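Local coordinates for conjugal transfer protein (Escherichia coli, PDB 5I97) that probably helps assemble the channel of a type IV secretion system for conjugal DNA transfer, as an inner-membrane VirB8-like component represented here by its soluble part, at residues T35-H40 against L58-N63; I39-Y44 against T154-N159. All coordinates share one frame; numbering follows the deposited sequence.

Contact 1 (T35-H40 against L58-N63)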
loop_
_atom_site.group_PDB
_atom_site.type_symbol
_atom_site.label_atom_id
_atom_site.label_comp_id
_atom_site.label_asym_id
_atom_site.label_seq_id
_atom_site.Cartn_x
_atom_site.Cartn_y
_atom_site.Cartn_z
ATOM N N THR A 35 -9.214 -9.369 15.138
ATOM C CA THR A 35 -8.300 -9.066 14.057
ATOM C C THR A 35 -7.975 -7.565 14.048
ATOM O O THR A 35 -6.854 -7.182 13.742
ATOM C CB THR A 35 -8.840 -9.521 12.666
ATOM O OG1 THR A 35 -10.148 -8.998 12.450
ATOM C CG2 THR A 35 -8.893 -11.032 12.570
ATOM N N GLN A 36 -8.957 -6.727 14.371
ATOM C CA GLN A 36 -8.732 -5.284 14.485
ATOM C C GLN A 36 -7.700 -4.971 15.542
ATOM O O GLN A 36 -6.866 -4.097 15.371
ATOM C CB GLN A 36 -10.027 -4.555 14.852
ATOM C CG GLN A 36 -10.996 -4.396 13.723
ATOM C CD GLN A 36 -10.480 -3.448 12.689
ATOM O OE1 GLN A 36 -10.195 -3.844 11.569
ATOM N NE2 GLN A 36 -10.372 -2.176 13.053
ATOM N N TYR A 37 -7.765 -5.705 16.637
ATOM C CA TYR A 37 -6.862 -5.486 17.740
ATOM C C TYR A 37 -5.440 -5.811 17.312
ATOM O O TYR A 37 -4.530 -5.026 17.553
ATOM C CB TYR A 37 -7.275 -6.319 18.946
ATOM C CG TYR A 37 -6.460 -6.071 20.188
ATOM C CD1 TYR A 37 -6.804 -5.069 21.084
ATOM C CD2 TYR A 37 -5.335 -6.837 20.467
ATOM C CE1 TYR A 37 -6.059 -4.842 22.231
ATOM C CE2 TYR A 37 -4.588 -6.623 21.610
ATOM C CZ TYR A 37 -4.950 -5.624 22.488
ATOM O OH TYR A 37 -4.201 -5.414 23.617
ATOM N N VAL A 38 -5.260 -6.968 16.686
ATOM C CA VAL A 38 -3.953 -7.383 16.219
ATOM C C VAL A 38 -3.416 -6.410 15.182
ATOM O O VAL A 38 -2.251 -6.052 15.198
ATOM C CB VAL A 38 -3.992 -8.796 15.624
ATOM C CG1 VAL A 38 -2.673 -9.123 14.906
ATOM C CG2 VAL A 38 -4.310 -9.812 16.702
ATOM N N ILE A 39 -4.273 -5.972 14.277
ATOM C CA ILE A 39 -3.847 -5.025 13.269
ATOM C C ILE A 39 -3.418 -3.694 13.893
ATOM O O ILE A 39 -2.393 -3.135 13.512
ATOM C CB ILE A 39 -4.947 -4.815 12.232
ATOM C CG1 ILE A 39 -5.070 -6.064 11.359
ATOM C CG2 ILE A 39 -4.628 -3.639 11.343
ATOM C CD1 ILE A 39 -6.291 -6.080 10.469
ATOM N N HIS A 40 -4.189 -3.200 14.864
ATOM C CA HIS A 40 -3.864 -1.950 15.533
ATOM C C HIS A 40 -2.557 -2.064 16.307
ATOM O O HIS A 40 -1.761 -1.130 16.331
ATOM C CB HIS A 40 -4.970 -1.543 16.509
ATOM C CG HIS A 40 -6.147 -0.868 15.880
ATOM N ND1 HIS A 40 -6.027 0.212 15.032
ATOM C CD2 HIS A 40 -7.476 -1.105 15.998
ATOM C CE1 HIS A 40 -7.229 0.606 14.650
ATOM N NE2 HIS A 40 -8.126 -0.177 15.224
ATOM N N LEU A 58 -8.188 1.296 24.560
ATOM C CA LEU A 58 -9.610 1.144 24.844
ATOM C C LEU A 58 -10.047 -0.316 24.801
ATOM O O LEU A 58 -11.030 -0.683 25.419
ATOM C CB LEU A 58 -10.452 1.956 23.861
ATOM C CG LEU A 58 -10.256 3.470 23.881
ATOM C CD1 LEU A 58 -11.071 4.117 22.779
ATOM C CD2 LEU A 58 -10.653 4.030 25.240
ATOM N N MET A 59 -9.298 -1.143 24.079
ATOM C CA MET A 59 -9.672 -2.529 23.883
ATOM C C MET A 59 -8.838 -3.468 24.726
ATOM O O MET A 59 -8.697 -4.635 24.388
ATOM C CB MET A 59 -9.546 -2.913 22.412
ATOM C CG MET A 59 -10.462 -2.141 21.495
ATOM S SD MET A 59 -10.083 -2.492 19.781
ATOM C CE MET A 59 -11.092 -1.261 18.975
ATOM N N SER A 60 -8.286 -2.964 25.822
ATOM C CA SER A 60 -7.449 -3.793 26.672
ATOM C C SER A 60 -7.859 -3.614 28.122
ATOM O O SER A 60 -8.320 -2.550 28.506
ATOM C CB SER A 60 -5.961 -3.428 26.524
ATOM O OG SER A 60 -5.529 -3.356 25.176
ATOM N N THR A 61 -7.665 -4.651 28.928
ATOM C CA THR A 61 -7.721 -4.500 30.362
ATOM C C THR A 61 -6.513 -3.658 30.763
ATOM O O THR A 61 -5.519 -3.610 30.039
ATOM C CB THR A 61 -7.701 -5.849 31.102
ATOM O OG1 THR A 61 -6.513 -6.565 30.764
ATOM C CG2 THR A 61 -8.923 -6.693 30.741
ATOM N N PRO A 62 -6.599 -2.965 31.900
ATOM C CA PRO A 62 -5.466 -2.116 32.284
ATOM C C PRO A 62 -4.134 -2.866 32.374
ATOM O O PRO A 62 -3.090 -2.285 32.072
ATOM C CB PRO A 62 -5.888 -1.588 33.658
ATOM C CG PRO A 62 -7.377 -1.578 33.607
ATOM C CD PRO A 62 -7.786 -2.739 32.747
ATOM N N ASN A 63 -4.167 -4.139 32.749
ATOM C CA ASN A 63 -2.946 -4.937 32.806
ATOM C C ASN A 63 -2.359 -5.140 31.419
ATOM O O ASN A 63 -1.174 -4.928 31.205
ATOM C CB ASN A 63 -3.210 -6.286 33.460
ATOM C CG ASN A 63 -3.705 -6.146 34.888
ATOM O OD1 ASN A 63 -4.768 -6.664 35.248
ATOM N ND2 ASN A 63 -2.944 -5.431 35.707
#
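Tyr37 and Ser60 are joined by the hydrogen bond of this contact. The phenol OH of Tyr37 donates to OG of Ser60 over 2.9 Å. Ser60 OG lies at the edge of the ring, in its plane, and is also 3.3 Å from Tyr37 CE1. The same hydroxyl of Ser60 has a second partner, the carbonyl O of Val56 in helix 49-58. Tyr37 OH is also bonded to NH1 of Arg41, so both hydroxyls are gripped twice inside a buried site. Met59 O makes a close contact with CE1 of Tyr37, obliquely and at 3.4 Å. Helix 27-42 here meets the turn between helices 49-58 and 62-69, in the helical layer that packs on the curved antiparallel sheet of the VirB8 domain, a member of the NTF2-like group. The apolar part rests on Met59. CB of Met59 touches CD1 of Tyr37 at 3.7 Å, and the two side chains run alongside each other, pointing opposite ways. Tyr37 CG stands anti to the backbone N (chi1 -175°), which carries the ring out from the helix to the turn. A phenylalanine here would probably leave Ser60 OG and Arg41 NH1 without the phenol oxygen they share.

Contact 2 (I39-Y44 against T154-N159)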
loop_
_atom_site.group_PDB
_atom_site.type_symbol
_atom_site.label_atom_id
_atom_site.label_comp_id
_atom_site.label_asym_id
_atom_site.label_seq_id
_atom_site.Cartn_x
_atom_site.Cartn_y
_atom_site.Cartn_z
ATOM N N ILE A 39 -4.273 -5.972 14.277
ATOM C CA ILE A 39 -3.847 -5.025 13.269
ATOM C C ILE A 39 -3.418 -3.694 13.893
ATOM O O ILE A 39 -2.393 -3.135 13.512
ATOM C CB ILE A 39 -4.947 -4.815 12.232
ATOM C CG1 ILE A 39 -5.070 -6.064 11.359
ATOM C CG2 ILE A 39 -4.628 -3.639 11.343
ATOM C CD1 ILE A 39 -6.291 -6.080 10.469
ATOM N N HIS A 40 -4.189 -3.200 14.864
ATOM C CA HIS A 40 -3.864 -1.950 15.533
ATOM C C HIS A 40 -2.557 -2.064 16.307
ATOM O O HIS A 40 -1.761 -1.130 16.331
ATOM C CB HIS A 40 -4.970 -1.543 16.509
ATOM C CG HIS A 40 -6.147 -0.868 15.880
ATOM N ND1 HIS A 40 -6.027 0.212 15.032
ATOM C CD2 HIS A 40 -7.476 -1.105 15.998
ATOM C CE1 HIS A 40 -7.229 0.606 14.650
ATOM N NE2 HIS A 40 -8.126 -0.177 15.224
ATOM N N ARG A 41 -2.348 -3.211 16.945
ATOM C CA ARG A 41 -1.238 -3.374 17.872
ATOM C C ARG A 41 0.074 -3.775 17.201
ATOM O O ARG A 41 1.138 -3.319 17.604
ATOM C CB ARG A 41 -1.606 -4.395 18.945
ATOM C CG ARG A 41 -0.495 -4.710 19.898
ATOM C CD ARG A 41 -1.002 -5.257 21.203
ATOM N NE ARG A 41 0.104 -5.577 22.095
ATOM C CZ ARG A 41 -0.014 -5.815 23.395
ATOM N NH1 ARG A 41 -1.200 -5.752 23.986
ATOM N NH2 ARG A 41 1.059 -6.107 24.107
ATOM N N GLU A 42 -0.003 -4.602 16.164
ATOM C CA GLU A 42 1.200 -5.151 15.554
ATOM C C GLU A 42 1.636 -4.361 14.334
ATOM O O GLU A 42 2.728 -4.564 13.819
ATOM C CB GLU A 42 0.984 -6.619 15.173
ATOM C CG GLU A 42 0.633 -7.498 16.352
ATOM C CD GLU A 42 1.709 -7.496 17.409
ATOM O OE1 GLU A 42 2.897 -7.372 17.047
ATOM O OE2 GLU A 42 1.366 -7.587 18.608
ATOM N N SER A 43 0.787 -3.456 13.875
ATOM C CA SER A 43 1.187 -2.568 12.800
ATOM C C SER A 43 1.990 -1.413 13.354
ATOM O O SER A 43 1.897 -1.080 14.535
ATOM C CB SER A 43 -0.017 -2.009 12.050
ATOM O OG SER A 43 -0.845 -3.024 11.533
ATOM N N TYR A 44 2.787 -0.805 12.490
ATOM C CA TYR A 44 3.374 0.482 12.798
ATOM C C TYR A 44 3.276 1.405 11.597
ATOM O O TYR A 44 3.854 1.152 10.535
ATOM C CB TYR A 44 4.827 0.369 13.242
ATOM C CG TYR A 44 5.365 1.729 13.605
ATOM C CD1 TYR A 44 5.082 2.300 14.837
ATOM C CD2 TYR A 44 6.105 2.471 12.692
ATOM C CE1 TYR A 44 5.550 3.547 15.156
ATOM C CE2 TYR A 44 6.574 3.714 13.007
ATOM C CZ TYR A 44 6.295 4.256 14.237
ATOM O OH TYR A 44 6.774 5.511 14.555
ATOM N N THR A 154 -7.996 -9.622 27.331
ATOM C CA THR A 154 -7.686 -9.907 28.731
ATOM C C THR A 154 -6.333 -10.578 28.929
ATOM O O THR A 154 -5.821 -10.638 30.043
ATOM C CB THR A 154 -8.769 -10.800 29.366
ATOM O OG1 THR A 154 -8.782 -12.073 28.713
ATOM C CG2 THR A 154 -10.121 -10.155 29.225
ATOM N N SER A 155 -5.798 -11.157 27.863
ATOM C CA SER A 155 -4.437 -11.660 27.881
ATOM C C SER A 155 -3.913 -11.653 26.456
ATOM O O SER A 155 -4.680 -11.788 25.512
ATOM C CB SER A 155 -4.352 -13.045 28.506
ATOM O OG SER A 155 -4.829 -14.030 27.626
ATOM N N TYR A 156 -2.610 -11.461 26.295
ATOM C CA TYR A 156 -2.056 -11.309 24.968
ATOM C C TYR A 156 -0.599 -11.715 24.935
ATOM O O TYR A 156 0.243 -11.139 25.615
ATOM C CB TYR A 156 -2.212 -9.865 24.499
ATOM C CG TYR A 156 -1.861 -9.641 23.046
ATOM C CD1 TYR A 156 -2.775 -9.923 22.046
ATOM C CD2 TYR A 156 -0.628 -9.131 22.681
ATOM C CE1 TYR A 156 -2.471 -9.713 20.726
ATOM C CE2 TYR A 156 -0.315 -8.914 21.364
ATOM C CZ TYR A 156 -1.240 -9.209 20.391
ATOM O OH TYR A 156 -0.946 -9.003 19.075
ATOM N N ARG A 157 -0.304 -12.737 24.158
ATOM C CA ARG A 157 1.072 -13.134 23.971
ATOM C C ARG A 157 1.283 -13.589 22.541
ATOM O O ARG A 157 0.459 -14.305 21.965
ATOM C CB ARG A 157 1.453 -14.191 25.010
ATOM C CG ARG A 157 0.909 -15.563 24.790
ATOM C CD ARG A 157 1.495 -16.534 25.804
ATOM N NE ARG A 157 0.817 -17.832 25.772
ATOM C CZ ARG A 157 1.227 -18.888 25.075
ATOM N NH1 ARG A 157 2.333 -18.820 24.341
ATOM N NH2 ARG A 157 0.528 -20.018 25.122
ATOM N N VAL A 158 2.389 -13.133 21.970
ATOM C CA VAL A 158 2.740 -13.431 20.600
ATOM C C VAL A 158 4.026 -14.230 20.580
ATOM O O VAL A 158 4.937 -13.974 21.352
ATOM C CB VAL A 158 2.889 -12.140 19.770
ATOM C CG1 VAL A 158 3.329 -12.451 18.345
ATOM C CG2 VAL A 158 1.573 -11.370 19.764
ATOM N N ASN A 159 4.078 -15.212 19.694
ATOM C CA ASN A 159 5.255 -16.032 19.499
ATOM C C ASN A 159 5.450 -16.245 18.025
ATOM O O ASN A 159 4.484 -16.197 17.265
ATOM C CB ASN A 159 5.129 -17.384 20.206
ATOM C CG ASN A 159 4.877 -17.257 21.687
ATOM O OD1 ASN A 159 3.851 -17.700 22.195
ATOM N ND2 ASN A 159 5.832 -16.681 22.394
#
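Arg41 lays its guanidinium against the ring of Tyr156, with the two planes 30° apart. Tyr156 CD2 sits over the centre of the guanidinium, 3.4 Å from Arg41 CZ. The arginine meets the CD2-CE2 side of the ring outline, with Arg41 NE 3.4 Å from Tyr156 CE2. The arginine chain is extended from CG to NE and runs past the tyrosine, pointing the other way. Its end is tied back by a hydrogen bond from NH1 to OH of Tyr37, which probably limits rotation of the flat group. The neighbouring Glu42 deals with the polar end of the same tyrosine. Tyr156 OH donates to Glu42 OE2 over 2.8 Å. It meets that oxygen on the anti side, 25° out of the carboxylate plane. The glutamate chain is bent at chi2 (-60°), and OE2 comes to the edge of the Tyr156 ring. Tyr156 also packs on Met130 of strand 124-134. Val158 is on the same side of the strand as Tyr156, and its CG2 reaches OE2 of Glu42 at 4.0 Å. Arg157 between them points away. The alternation of Tyr156, Arg157 and Val158 lets strand 151-160, the last of the antiparallel sheet, turn one row of side chains to the C-terminal end of helix 27-42. Such packing of a long helix against a curved sheet is characteristic of the NTF2-like fold of VirB8 domains.

In the fold
Contacts 1 and 2 both start from helix 27-42 and share Ile39 and His40. Their centres are about 7 Å apart. Residues 35-40 face the turn between two helices, whereas residues 39-44 face the last strand of the sheet. The two meet directly where Tyr37 and Tyr156 pack edge-to-face, with CE2 of Tyr37 3.8 Å from CD1 of Tyr156. The hydrogen bond between Arg41 NH1 and Tyr37 OH ties their side chains together. Farther along, CG2 of Thr61 lies 4.0 Å from CG2 of Thr154. Backbone hydrogen bonds of Met59 and Thr61 with Val153 also join the turn to strand 151-160. Helix, turn and strand thus meet near the centre of the chain.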